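PDB 3RZA: tripeptidase, which probably removes the N-terminal residue from tripeptides as a metal-dependent aminopeptidase of the M20 family, and binds zinc and calcium ions. Local coordinates for residues A[314-318]-A[319-323]. Numbering follows the deposited sequence.
Sequences NDNEA and VVKIA
Lys321 reaches back from the first turn of helix 318-329 to the turn that leads into it, its NZ giving a hydrogen bond of 2.7 Å to the backbone O of Asp315. The ammonium lies 27° out of that carbonyl's plane; bends at chi2 (-81°) and chi4 (-89°) curl the lysine chain over the turn, and NZ also bonds Gln324. The Asp315 carboxylate instead forms a salt bridge with Lys312. Among backbone bonds, Glu317 O at the N-cap receives Lys321 N at 3.1 Å and, weakly, Val320 N, while Ala318 O takes Ile322 N at 2.9 Å. One water bridges Glu317 OE1 and Val319 N, so the N-cap side chain serves an N-H of the first helical turn indirectly. The type I turn from Asn314 to Glu317 ends on the N-cap residue, and within it Asn314 OD1 accepts Asn316 N at 2.9 Å, an Asx turn. Val320 CG2 lies 3.5 Å from Asn314 O, a methyl against a carbonyl oxygen; the apolar pair is Ile322 CD1 and Ala318 CB, 4.4 Å apart. Val319 and Ile322 also pack on Phe181 of strand 181-184, Val320 on Val196. The lysine, probably charged, and the glutamate through its water thus join the turn after strand 299-312 to the helix by polar links, while the valines and isoleucine face the sheet and helix 374-393.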
loop_
_atom_site.group_PDB
_atom_site.type_symbol
_atom_site.label_atom_id
_atom_site.label_comp_id
_atom_site.label_asym_id
_atom_site.label_seq_id
_atom_site.Cartn_x
_atom_site.Cartn_y
_atom_site.Cartn_z
ATOM N N ASN A 314 12.885 -39.571 -11.760
ATOM C CA ASN A 314 13.706 -40.606 -11.148
ATOM C C ASN A 314 15.150 -40.512 -11.687
ATOM O O ASN A 314 15.362 -40.381 -12.891
ATOM C CB ASN A 314 13.064 -41.974 -11.440
ATOM C CG ASN A 314 13.782 -43.126 -10.786
ATOM O OD1 ASN A 314 14.981 -43.357 -11.009
ATOM N ND2 ASN A 314 13.035 -43.914 -10.038
ATOM N N ASP A 315 16.129 -40.599 -10.789
ATOM C CA ASP A 315 17.544 -40.382 -11.154
ATOM C C ASP A 315 18.157 -41.452 -12.076
ATOM O O ASP A 315 19.215 -41.205 -12.647
ATOM C CB ASP A 315 18.416 -40.246 -9.897
ATOM C CG ASP A 315 18.087 -38.995 -9.090
ATOM O OD1 ASP A 315 18.768 -37.949 -9.295
ATOM O OD2 ASP A 315 17.130 -39.061 -8.272
ATOM N N ASN A 316 17.497 -42.617 -12.213
ATOM C CA ASN A 316 17.920 -43.679 -13.141
ATOM C C ASN A 316 17.324 -43.577 -14.553
ATOM O O ASN A 316 17.649 -44.408 -15.406
ATOM C CB ASN A 316 17.587 -45.055 -12.548
ATOM C CG ASN A 316 18.100 -45.214 -11.140
ATOM O OD1 ASN A 316 17.323 -45.418 -10.212
ATOM N ND2 ASN A 316 19.411 -45.051 -10.959
ATOM N N GLU A 317 16.462 -42.579 -14.795
ATOM C CA GLU A 317 15.848 -42.381 -16.105
ATOM C C GLU A 317 16.880 -41.965 -17.125
ATOM O O GLU A 317 17.829 -41.253 -16.778
ATOM C CB GLU A 317 14.764 -41.299 -16.065
ATOM C CG GLU A 317 13.452 -41.761 -15.462
ATOM C CD GLU A 317 12.631 -42.649 -16.402
ATOM O OE1 GLU A 317 12.304 -42.218 -17.540
ATOM O OE2 GLU A 317 12.296 -43.769 -15.979
ATOM N N ALA A 318 16.693 -42.443 -18.368
ATOM C CA ALA A 318 17.564 -42.120 -19.514
ATOM C C ALA A 318 17.866 -40.634 -19.645
ATOM O O ALA A 318 19.019 -40.252 -19.861
ATOM C CB ALA A 318 16.934 -42.631 -20.826
ATOM N N VAL A 319 16.823 -39.804 -19.513
ATOM C CA VAL A 319 16.972 -38.349 -19.630
ATOM C C VAL A 319 17.966 -37.736 -18.622
ATOM O O VAL A 319 18.713 -36.813 -18.974
ATOM C CB VAL A 319 15.591 -37.614 -19.573
ATOM C CG1 VAL A 319 14.902 -37.777 -18.202
ATOM C CG2 VAL A 319 15.751 -36.156 -19.940
ATOM N N VAL A 320 17.991 -38.262 -17.396
ATOM C CA VAL A 320 18.914 -37.784 -16.356
ATOM C C VAL A 320 20.327 -38.291 -16.615
ATOM O O VAL A 320 21.287 -37.528 -16.560
ATOM C CB VAL A 320 18.469 -38.232 -14.942
ATOM C CG1 VAL A 320 19.438 -37.715 -13.886
ATOM C CG2 VAL A 320 17.026 -37.782 -14.629
ATOM N N LYS A 321 20.444 -39.582 -16.910
ATOM C CA LYS A 321 21.746 -40.219 -17.164
ATOM C C LYS A 321 22.487 -39.646 -18.380
ATOM O O LYS A 321 23.693 -39.439 -18.327
ATOM C CB LYS A 321 21.581 -41.742 -17.309
ATOM C CG LYS A 321 21.115 -42.449 -15.997
ATOM C CD LYS A 321 22.298 -42.679 -15.036
ATOM C CE LYS A 321 21.909 -42.667 -13.539
ATOM N NZ LYS A 321 21.950 -41.298 -12.885
ATOM N N ILE A 322 21.759 -39.354 -19.451
ATOM C CA ILE A 322 22.345 -38.700 -20.642
ATOM C C ILE A 322 22.847 -37.259 -20.327
ATOM O O ILE A 322 23.951 -36.872 -20.756
ATOM C CB ILE A 322 21.365 -38.734 -21.839
ATOM C CG1 ILE A 322 21.149 -40.190 -22.307
ATOM C CG2 ILE A 322 21.882 -37.887 -22.981
ATOM C CD1 ILE A 322 19.868 -40.409 -23.149
ATOM N N ALA A 323 22.101 -36.502 -19.518
ATOM C CA ALA A 323 22.555 -35.146 -19.091
ATOM C C ALA A 323 23.829 -35.207 -18.242
ATOM O O ALA A 323 24.773 -34.399 -18.427
ATOM C CB ALA A 323 21.439 -34.410 -18.318
HETATM O O HOH W 1 13.950 -40.817 -19.615
#